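Local coordinates for putative endo-1,4-beta-xylanase (Bacteroides thetaiotaomicron VPI-5482, PDB 5MSX), which is a glycoside hydrolase of family 43 that probably cleaves O-glycosidic bonds, consistent with an arabinofuranosidase role in plant pectin breakdown by gut bacteria, at residues N23-L29 with G361-S365; D320-I325 with E455-Y459; N376-D382 with R440-I446. One frame throughout, in Å; residues are numbered along the deposited sequence.

Contact 1: residues N23-L29 with G361-S365; sequences NPFGNAL and GANGS. With CA (calcium ion), chain T.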
loop_
_atom_site.group_PDB
_atom_site.type_symbol
_atom_site.label_atom_id
_atom_site.label_comp_id
_atom_site.label_asym_id
_atom_site.label_seq_id
_atom_site.Cartn_x
_atom_site.Cartn_y
_atom_site.Cartn_z
ATOM N N ASN C 23 -19.569 -27.388 37.072
ATOM C CA ASN C 23 -18.959 -26.307 36.297
ATOM C C ASN C 23 -19.916 -25.863 35.174
ATOM O O ASN C 23 -19.932 -26.483 34.096
ATOM C CB ASN C 23 -17.657 -26.774 35.659
ATOM C CG ASN C 23 -17.073 -25.735 34.701
ATOM O OD1 ASN C 23 -17.359 -24.537 34.807
ATOM N ND2 ASN C 23 -16.222 -26.189 33.796
ATOM N N PRO C 24 -20.687 -24.779 35.409
ATOM C CA PRO C 24 -21.655 -24.384 34.370
ATOM C C PRO C 24 -21.035 -23.651 33.155
ATOM O O PRO C 24 -21.752 -23.367 32.200
ATOM C CB PRO C 24 -22.666 -23.483 35.119
ATOM C CG PRO C 24 -22.057 -23.145 36.443
ATOM C CD PRO C 24 -20.810 -23.982 36.646
ATOM N N PHE C 25 -19.734 -23.364 33.205
ATOM C CA PHE C 25 -19.029 -22.651 32.141
ATOM C C PHE C 25 -18.139 -23.514 31.253
ATOM O O PHE C 25 -17.490 -22.986 30.328
ATOM C CB PHE C 25 -18.242 -21.510 32.763
ATOM C CG PHE C 25 -19.068 -20.700 33.690
ATOM C CD1 PHE C 25 -20.110 -19.930 33.198
ATOM C CD2 PHE C 25 -18.887 -20.781 35.056
ATOM C CE1 PHE C 25 -20.930 -19.221 34.053
ATOM C CE2 PHE C 25 -19.707 -20.082 35.911
ATOM C CZ PHE C 25 -20.721 -19.288 35.405
ATOM N N GLY C 26 -18.129 -24.823 31.507
ATOM C CA GLY C 26 -17.541 -25.815 30.608
ATOM C C GLY C 26 -16.114 -25.523 30.206
ATOM O O GLY C 26 -15.325 -25.091 31.047
ATOM N N ASN C 27 -15.788 -25.719 28.934
ATOM C CA ASN C 27 -14.413 -25.514 28.471
ATOM C C ASN C 27 -14.292 -24.336 27.495
ATOM O O ASN C 27 -14.355 -24.504 26.279
ATOM C CB ASN C 27 -13.811 -26.801 27.887
ATOM C CG ASN C 27 -12.258 -26.761 27.836
ATOM O OD1 ASN C 27 -11.584 -25.873 28.404
ATOM N ND2 ASN C 27 -11.687 -27.720 27.122
ATOM N N ALA C 28 -14.127 -23.142 28.051
ATOM C CA ALA C 28 -13.934 -21.927 27.251
ATOM C C ALA C 28 -12.666 -22.038 26.387
ATOM O O ALA C 28 -11.763 -22.855 26.676
ATOM C CB ALA C 28 -13.852 -20.722 28.174
ATOM N N LEU C 29 -12.573 -21.227 25.341
ATOM C CA LEU C 29 -11.420 -21.295 24.464
ATOM C C LEU C 29 -10.125 -20.878 25.195
ATOM O O LEU C 29 -9.134 -21.590 25.159
ATOM C CB LEU C 29 -11.627 -20.431 23.224
ATOM C CG LEU C 29 -10.448 -20.366 22.247
ATOM C CD1 LEU C 29 -10.154 -21.744 21.706
ATOM C CD2 LEU C 29 -10.715 -19.346 21.170
ATOM N N GLY C 361 -8.745 -29.505 33.678
ATOM C CA GLY C 361 -8.683 -29.399 32.201
ATOM C C GLY C 361 -9.821 -28.567 31.550
ATOM O O GLY C 361 -9.982 -28.606 30.339
ATOM N N ALA C 362 -10.583 -27.800 32.332
ATOM C CA ALA C 362 -11.623 -26.899 31.772
ATOM C C ALA C 362 -11.258 -25.439 32.008
ATOM O O ALA C 362 -11.025 -25.016 33.132
ATOM C CB ALA C 362 -12.965 -27.221 32.396
ATOM N N ASN C 363 -11.205 -24.652 30.943
ATOM C CA ASN C 363 -10.929 -23.224 31.046
ATOM C C ASN C 363 -12.082 -22.384 31.579
ATOM O O ASN C 363 -11.877 -21.204 31.842
ATOM C CB ASN C 363 -10.518 -22.664 29.694
ATOM C CG ASN C 363 -9.161 -23.153 29.249
ATOM O OD1 ASN C 363 -8.382 -23.598 30.047
ATOM N ND2 ASN C 363 -8.879 -23.049 27.963
ATOM N N GLY C 364 -13.274 -22.968 31.712
ATOM C CA GLY C 364 -14.404 -22.298 32.323
ATOM C C GLY C 364 -14.439 -22.346 33.837
ATOM O O GLY C 364 -15.213 -21.621 34.445
ATOM N N SER C 365 -13.607 -23.198 34.450
ATOM C CA SER C 365 -13.577 -23.308 35.899
ATOM C C SER C 365 -12.254 -22.864 36.516
ATOM O O SER C 365 -11.182 -23.009 35.908
ATOM C CB SER C 365 -13.849 -24.735 36.298
ATOM O OG SER C 365 -12.830 -25.605 35.862
HETATM CA CA CA T . -10.291 -25.219 35.457
#
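Gly364 and Asn363 occupy the middle of a type I turn, Ala362 to Ser365, in the calcium-binding loop of the F5/8 type C domain, and lie against the 23-29 loop of the family 43 domain. Gly364 is pressed so closely onto that loop that a beta carbon would fall about 2.3 Å from both Phe25 O and Gly26 O, which explains a residue without a side chain. Its N reaches Gly26 O in a weak bond, and the same oxygen also takes ND2 of Asn23, whose OD1 closes an Asx turn onto Phe25 N. Asn27 has its CG anti to the backbone N (chi1 -161°), which brings OD1 to the backbone N of Asn363, 2.8 Å away and almost straight at 177°. Asn363 is gripped a second time through its amide: ND2 bonds to Ala28 O and, weakly, to Leu29 O. An asparagine suits the place, since one short amide can serve two consecutive carbonyls. The same turn also binds calcium, at a site completed by Phe357, Asp360, Trp454 and Glu455. Ala362 O sits 2.5 Å from the calcium, and Ser365 gives it both O and OG, the latter at 2.6 Å.

Contact 2: residues D320-I325 with E455-Y459; sequences DKKMKI and EWNIY. With CA (calcium ion), chain T.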
loop_
_atom_site.group_PDB
_atom_site.type_symbol
_atom_site.label_atom_id
_atom_site.label_comp_id
_atom_site.label_asym_id
_atom_site.label_seq_id
_atom_site.Cartn_x
_atom_site.Cartn_y
_atom_site.Cartn_z
ATOM N N ASP C 320 3.734 -32.494 24.942
ATOM C CA ASP C 320 3.905 -33.451 26.002
ATOM C C ASP C 320 2.588 -33.793 26.656
ATOM O O ASP C 320 1.682 -32.970 26.732
ATOM C CB ASP C 320 4.907 -32.912 26.989
ATOM C CG ASP C 320 6.211 -32.597 26.322
ATOM O OD1 ASP C 320 6.800 -33.549 25.775
ATOM O OD2 ASP C 320 6.615 -31.415 26.298
ATOM N N LYS C 321 2.495 -35.045 27.081
ATOM C CA LYS C 321 1.354 -35.557 27.797
ATOM C C LYS C 321 1.441 -35.048 29.242
ATOM O O LYS C 321 2.534 -34.869 29.788
ATOM C CB LYS C 321 1.361 -37.092 27.722
ATOM C CG LYS C 321 0.308 -37.816 28.541
ATOM C CD LYS C 321 -1.102 -37.569 28.033
ATOM C CE LYS C 321 -2.130 -37.919 29.100
ATOM N NZ LYS C 321 -3.491 -37.443 28.726
ATOM N N LYS C 322 0.278 -34.842 29.849
ATOM C CA LYS C 322 0.144 -34.217 31.157
ATOM C C LYS C 322 0.126 -35.275 32.276
ATOM O O LYS C 322 -0.393 -36.380 32.090
ATOM C CB LYS C 322 -1.158 -33.415 31.156
ATOM C CG LYS C 322 -1.246 -32.307 32.181
ATOM C CD LYS C 322 -2.695 -31.891 32.425
ATOM C CE LYS C 322 -3.392 -31.440 31.152
ATOM N NZ LYS C 322 -4.681 -30.746 31.435
ATOM N N MET C 323 0.672 -34.925 33.446
ATOM C CA MET C 323 0.706 -35.838 34.605
ATOM C C MET C 323 -0.649 -35.897 35.315
ATOM O O MET C 323 -1.298 -34.868 35.487
ATOM C CB MET C 323 1.761 -35.386 35.615
ATOM C CG MET C 323 3.154 -35.186 35.037
ATOM S SD MET C 323 4.467 -35.601 36.206
ATOM C CE MET C 323 4.338 -37.381 36.094
ATOM N N LYS C 324 -1.061 -37.098 35.723
ATOM C CA LYS C 324 -2.297 -37.298 36.478
ATOM C C LYS C 324 -2.089 -36.852 37.925
ATOM O O LYS C 324 -1.303 -37.458 38.652
ATOM C CB LYS C 324 -2.725 -38.768 36.454
ATOM N N ILE C 325 -2.773 -35.783 38.326
ATOM C CA ILE C 325 -2.762 -35.295 39.706
ATOM C C ILE C 325 -3.765 -36.108 40.532
ATOM O O ILE C 325 -4.873 -36.387 40.070
ATOM C CB ILE C 325 -3.034 -33.775 39.759
ATOM C CG1 ILE C 325 -1.854 -33.037 39.115
ATOM C CG2 ILE C 325 -3.236 -33.298 41.197
ATOM C CD1 ILE C 325 -2.037 -31.541 38.970
ATOM N N GLU C 455 -6.199 -23.048 35.251
ATOM C CA GLU C 455 -5.578 -24.333 34.885
ATOM C C GLU C 455 -4.136 -24.395 35.348
ATOM O O GLU C 455 -3.404 -23.414 35.232
ATOM C CB GLU C 455 -5.630 -24.611 33.363
ATOM C CG GLU C 455 -6.945 -25.211 32.856
ATOM C CD GLU C 455 -7.342 -26.474 33.625
ATOM O OE1 GLU C 455 -6.519 -27.410 33.678
ATOM O OE2 GLU C 455 -8.451 -26.526 34.215
ATOM N N TRP C 456 -3.735 -25.558 35.858
ATOM C CA TRP C 456 -2.374 -25.778 36.338
ATOM C C TRP C 456 -1.967 -27.113 35.777
ATOM O O TRP C 456 -2.469 -28.159 36.197
ATOM C CB TRP C 456 -2.311 -25.749 37.865
ATOM C CG TRP C 456 -0.945 -25.961 38.499
ATOM C CD1 TRP C 456 0.281 -25.874 37.892
ATOM C CD2 TRP C 456 -0.683 -26.265 39.879
ATOM N NE1 TRP C 456 1.284 -26.139 38.802
ATOM C CE2 TRP C 456 0.719 -26.375 40.028
ATOM C CE3 TRP C 456 -1.499 -26.473 40.999
ATOM C CZ2 TRP C 456 1.325 -26.664 41.262
ATOM C CZ3 TRP C 456 -0.898 -26.759 42.223
ATOM C CH2 TRP C 456 0.503 -26.856 42.342
ATOM N N ASN C 457 -1.094 -27.063 34.783
ATOM C CA ASN C 457 -0.670 -28.271 34.065
ATOM C C ASN C 457 0.746 -28.616 34.490
ATOM O O ASN C 457 1.624 -27.741 34.536
ATOM C CB ASN C 457 -0.724 -28.050 32.558
ATOM C CG ASN C 457 -2.132 -27.768 32.062
ATOM O OD1 ASN C 457 -3.105 -28.266 32.586
ATOM N ND2 ASN C 457 -2.227 -26.956 31.053
ATOM N N ILE C 458 0.927 -29.885 34.813
ATOM C CA ILE C 458 2.185 -30.428 35.297
ATOM C C ILE C 458 2.611 -31.483 34.292
ATOM O O ILE C 458 1.831 -32.358 33.947
ATOM C CB ILE C 458 1.992 -31.041 36.695
ATOM C CG1 ILE C 458 1.712 -29.907 37.694
ATOM C CG2 ILE C 458 3.204 -31.874 37.096
ATOM C CD1 ILE C 458 1.539 -30.333 39.142
ATOM N N TYR C 459 3.840 -31.368 33.807
ATOM C CA TYR C 459 4.384 -32.295 32.828
ATOM C C TYR C 459 5.662 -32.928 33.396
ATOM O O TYR C 459 6.024 -34.018 32.984
ATOM C CB TYR C 459 4.714 -31.566 31.514
ATOM C CG TYR C 459 3.564 -30.803 30.877
ATOM C CD1 TYR C 459 2.687 -31.430 29.993
ATOM C CD2 TYR C 459 3.364 -29.443 31.149
ATOM C CE1 TYR C 459 1.635 -30.733 29.398
ATOM C CE2 TYR C 459 2.311 -28.737 30.565
ATOM C CZ TYR C 459 1.454 -29.383 29.685
ATOM O OH TYR C 459 0.416 -28.678 29.112
HETATM CA CA CA T . -10.291 -25.219 35.457
#
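Glu455 and Lys322 approach each other, but NZ and OE1 are 4.4 Å apart, too far for an ion pair; OE2 binds calcium at 2.6 Å. Here the last strand of the F5/8 type C domain meets the 320-325 segment leading into strand 325-330. Trp456 turns its ring to the domain interior and offers one face to CD1 of Ile458. Asn457 meets the lysine: OD1 accepts from Lys322 NZ at 3.2 Å, the ammonium lying above the carbonyl plane, off a lone pair. The lysine's bend at chi3 (-57°) keeps CD, CE and NZ all close to that oxygen, a span suited to a long chain. A leucine in place of Asn457 would probably leave that ammonium without its mate and the lysine end free to turn. Ile458 joins the segments by backbone and side chain. Its O takes Met323 N at 2.9 Å in a nearly straight bond of 173°, while CG2 packs against Met323 CG and CD1 meets Ile325 CD1 at 3.8 Å, each pair roughly perpendicular. Tyr459, the final residue, has the most surface buried here: its ring edge meets Lys321 O, 3.4 Å from CD1, CE1 nears Asp320 O, and Arg391 adds a cation-pi contact. One strong backbone bond and apolar packing therefore appear to fix the approach, whereas the lysine adds a longer polar tie that probably balances some of the carboxylate charge beside the metal.

Contact 3: residues N376-D382 with R440-I446; sequences NPWIVAD and RYLRIKI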
loop_
_atom_site.group_PDB
_atom_site.type_symbol
_atom_site.label_atom_id
_atom_site.label_comp_id
_atom_site.label_asym_id
_atom_site.label_seq_id
_atom_site.Cartn_x
_atom_site.Cartn_y
_atom_site.Cartn_z
ATOM N N ASN C 376 -0.032 -14.615 51.282
ATOM C CA ASN C 376 0.402 -15.937 50.781
ATOM C C ASN C 376 -0.725 -16.992 50.773
ATOM O O ASN C 376 -0.626 -18.011 51.473
ATOM C CB ASN C 376 1.591 -16.488 51.586
ATOM C CG ASN C 376 2.843 -15.676 51.416
ATOM O OD1 ASN C 376 2.818 -14.545 50.922
ATOM N ND2 ASN C 376 3.957 -16.251 51.834
ATOM N N PRO C 377 -1.806 -16.742 50.002
ATOM C CA PRO C 377 -2.699 -17.853 49.677
ATOM C C PRO C 377 -1.912 -18.916 48.945
ATOM O O PRO C 377 -0.965 -18.587 48.228
ATOM C CB PRO C 377 -3.752 -17.220 48.753
ATOM C CG PRO C 377 -3.208 -15.900 48.339
ATOM C CD PRO C 377 -2.280 -15.469 49.432
ATOM N N TRP C 378 -2.269 -20.179 49.131
ATOM C CA TRP C 378 -1.527 -21.243 48.494
ATOM C C TRP C 378 -2.406 -22.415 48.118
ATOM O O TRP C 378 -3.506 -22.597 48.653
ATOM C CB TRP C 378 -0.354 -21.692 49.381
ATOM C CG TRP C 378 -0.761 -22.116 50.767
ATOM C CD1 TRP C 378 -0.658 -21.377 51.908
ATOM C CD2 TRP C 378 -1.338 -23.375 51.147
ATOM N NE1 TRP C 378 -1.132 -22.096 52.972
ATOM C CE2 TRP C 378 -1.551 -23.328 52.537
ATOM C CE3 TRP C 378 -1.689 -24.540 50.445
ATOM C CZ2 TRP C 378 -2.118 -24.400 53.250
ATOM C CZ3 TRP C 378 -2.253 -25.601 51.142
ATOM C CH2 TRP C 378 -2.471 -25.520 52.537
ATOM N N ILE C 379 -1.894 -23.204 47.178
ATOM C CA ILE C 379 -2.537 -24.430 46.709
ATOM C C ILE C 379 -1.450 -25.482 46.530
ATOM O O ILE C 379 -0.323 -25.143 46.188
ATOM C CB ILE C 379 -3.332 -24.165 45.387
ATOM C CG1 ILE C 379 -4.034 -25.429 44.894
ATOM C CG2 ILE C 379 -2.445 -23.561 44.297
ATOM C CD1 ILE C 379 -5.181 -25.160 43.918
ATOM N N VAL C 380 -1.808 -26.744 46.735
ATOM C CA VAL C 380 -0.878 -27.860 46.681
ATOM C C VAL C 380 -1.423 -28.934 45.764
ATOM O O VAL C 380 -2.541 -29.383 45.953
ATOM C CB VAL C 380 -0.718 -28.507 48.089
ATOM C CG1 VAL C 380 -0.160 -29.936 48.019
ATOM C CG2 VAL C 380 0.147 -27.644 48.996
ATOM N N ALA C 381 -0.604 -29.393 44.829
ATOM C CA ALA C 381 -0.922 -30.553 44.049
ATOM C C ALA C 381 -0.166 -31.757 44.621
ATOM O O ALA C 381 1.041 -31.664 44.880
ATOM C CB ALA C 381 -0.537 -30.327 42.603
ATOM N N ASP C 382 -0.896 -32.863 44.803
ATOM C CA ASP C 382 -0.372 -34.133 45.270
ATOM C C ASP C 382 -0.443 -35.165 44.149
ATOM O O ASP C 382 -1.502 -35.762 43.888
ATOM C CB ASP C 382 -1.175 -34.634 46.491
ATOM C CG ASP C 382 -0.624 -35.953 47.093
ATOM O OD1 ASP C 382 0.366 -36.533 46.610
ATOM O OD2 ASP C 382 -1.195 -36.414 48.079
ATOM N N ARG C 440 6.953 -35.198 45.124
ATOM C CA ARG C 440 5.590 -35.693 45.255
ATOM C C ARG C 440 4.548 -34.577 45.230
ATOM O O ARG C 440 3.521 -34.715 44.567
ATOM C CB ARG C 440 5.418 -36.522 46.523
ATOM C CG ARG C 440 3.990 -37.006 46.653
ATOM C CD ARG C 440 3.770 -38.074 47.679
ATOM N NE ARG C 440 2.336 -38.269 47.860
ATOM C CZ ARG C 440 1.790 -39.265 48.545
ATOM N NH1 ARG C 440 2.552 -40.176 49.143
ATOM N NH2 ARG C 440 0.470 -39.347 48.632
ATOM N N TYR C 441 4.814 -33.507 45.973
ATOM C CA TYR C 441 3.917 -32.384 46.119
ATOM C C TYR C 441 4.538 -31.163 45.469
ATOM O O TYR C 441 5.751 -30.983 45.528
ATOM C CB TYR C 441 3.674 -32.065 47.599
ATOM C CG TYR C 441 3.198 -33.238 48.393
ATOM C CD1 TYR C 441 4.099 -34.177 48.892
ATOM C CD2 TYR C 441 1.850 -33.422 48.654
ATOM C CE1 TYR C 441 3.661 -35.275 49.623
ATOM C CE2 TYR C 441 1.403 -34.513 49.382
ATOM C CZ TYR C 441 2.312 -35.429 49.867
ATOM O OH TYR C 441 1.866 -36.507 50.580
ATOM N N LEU C 442 3.693 -30.326 44.864
ATOM C CA LEU C 442 4.065 -28.973 44.461
ATOM C C LEU C 442 3.158 -28.017 45.175
ATOM O O LEU C 442 2.004 -28.346 45.449
ATOM C CB LEU C 442 3.867 -28.744 42.964
ATOM C CG LEU C 442 5.056 -28.906 42.029
ATOM C CD1 LEU C 442 5.486 -30.370 41.974
ATOM C CD2 LEU C 442 4.710 -28.359 40.645
ATOM N N ARG C 443 3.665 -26.812 45.398
ATOM C CA ARG C 443 2.906 -25.776 46.017
ATOM C C ARG C 443 3.236 -24.456 45.383
ATOM O O ARG C 443 4.408 -24.141 45.169
ATOM C CB ARG C 443 3.227 -25.693 47.518
ATOM C CG ARG C 443 2.494 -24.574 48.243
ATOM C CD ARG C 443 2.566 -24.730 49.759
ATOM N NE ARG C 443 3.825 -24.221 50.309
ATOM C CZ ARG C 443 4.298 -24.503 51.525
ATOM N NH1 ARG C 443 3.635 -25.306 52.353
ATOM N NH2 ARG C 443 5.451 -23.975 51.922
ATOM N N ILE C 444 2.197 -23.667 45.154
ATOM C CA ILE C 444 2.329 -22.297 44.675
ATOM C C ILE C 444 1.892 -21.422 45.814
ATOM O O ILE C 444 0.860 -21.689 46.402
ATOM C CB ILE C 444 1.403 -22.044 43.472
ATOM C CG1 ILE C 444 1.850 -22.899 42.296
ATOM C CG2 ILE C 444 1.365 -20.564 43.081
ATOM C CD1 ILE C 444 0.705 -23.346 41.431
ATOM N N LYS C 445 2.677 -20.404 46.149
ATOM C CA LYS C 445 2.211 -19.348 47.038
ATOM C C LYS C 445 2.122 -18.090 46.204
ATOM O O LYS C 445 3.065 -17.756 45.515
ATOM C CB LYS C 445 3.177 -19.113 48.212
ATOM C CG LYS C 445 3.416 -20.316 49.115
ATOM C CD LYS C 445 4.119 -19.914 50.419
ATOM C CE LYS C 445 5.623 -19.791 50.229
ATOM N NZ LYS C 445 6.260 -18.896 51.238
ATOM N N ILE C 446 1.014 -17.373 46.294
ATOM C CA ILE C 446 0.800 -16.206 45.471
ATOM C C ILE C 446 1.136 -14.975 46.296
ATOM O O ILE C 446 0.572 -14.764 47.361
ATOM C CB ILE C 446 -0.645 -16.161 44.912
ATOM C CG1 ILE C 446 -0.924 -17.446 44.125
ATOM C CG2 ILE C 446 -0.843 -14.938 44.016
ATOM C CD1 ILE C 446 -2.325 -17.586 43.574
#
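Asp382 and Arg440 meet in a salt bridge because both side chains run out straight: chi1 of Asp382 is -177°, placing CG opposite the backbone N, and Arg440 is extended from CG to NE after a chi1 of 179°. They close one end of an antiparallel strand pair in the beta-sandwich of the F5/8 type C domain. Backbone bonds are reciprocal between Ile379 and Ile444 and between Ala381 and Leu442, the pairs whose side chains face the interior; there Trp456 of strand 452-458 packs on Ala381, Leu442 and Ile444, and the small alanine leaves room for that large ring. A further bond, Ile446 N to Pro377 O at 3.0 Å, extends the pairing to a proline that has no N-H to give. On the other face, with Trp378 and Tyr441, the apolar Val380 lies beside Arg443, and Arg443 and Lys445 carry polar ends on apolar stems. Val380 CG2 rests on Arg443 CD at 3.9 Å, while that arginine's NE is taken by Glu408 in a salt bridge. Arg440 and Tyr441 form a classic beta bulge toward strand 403-410. The tyrosine ring lies alongside the aspartate, CE2 being 3.4 Å from Asp382 CG, and its OH sits over one face of the Arg440 guanidinium, toward the rim. Arg440 NH2 adds weak bonds to OD1 and OD2 of Asp382. In the guanidinium plane, NE reaches the syn side of Asp382 OD1 at 2.9 Å, almost straight at 172°.

How the contacts relate
Contacts 1 and 2 share the calcium ion, their centres about 17 Å apart. Glu455 of contact 2 joins them: its OE1 lies 3.1 Å from Gly361 N of contact 1, a probable hydrogen bond. Contacts 2 and 3, centres about 15 Å apart, meet in the interior of the F5/8 type C domain, where Ile458 CD1 lies 4.0 Å from Leu442 CD2; contact 3 is nested in the loop closed by contact 2. Contacts 1 and 3 do not touch, their nearest atoms being about 10 Å apart. Together they lead from the interface with the family 43 domain, past the metal, into the sandwich. The predicted catalytic residues Asp36, Asp154 and Glu200 belong to none of them.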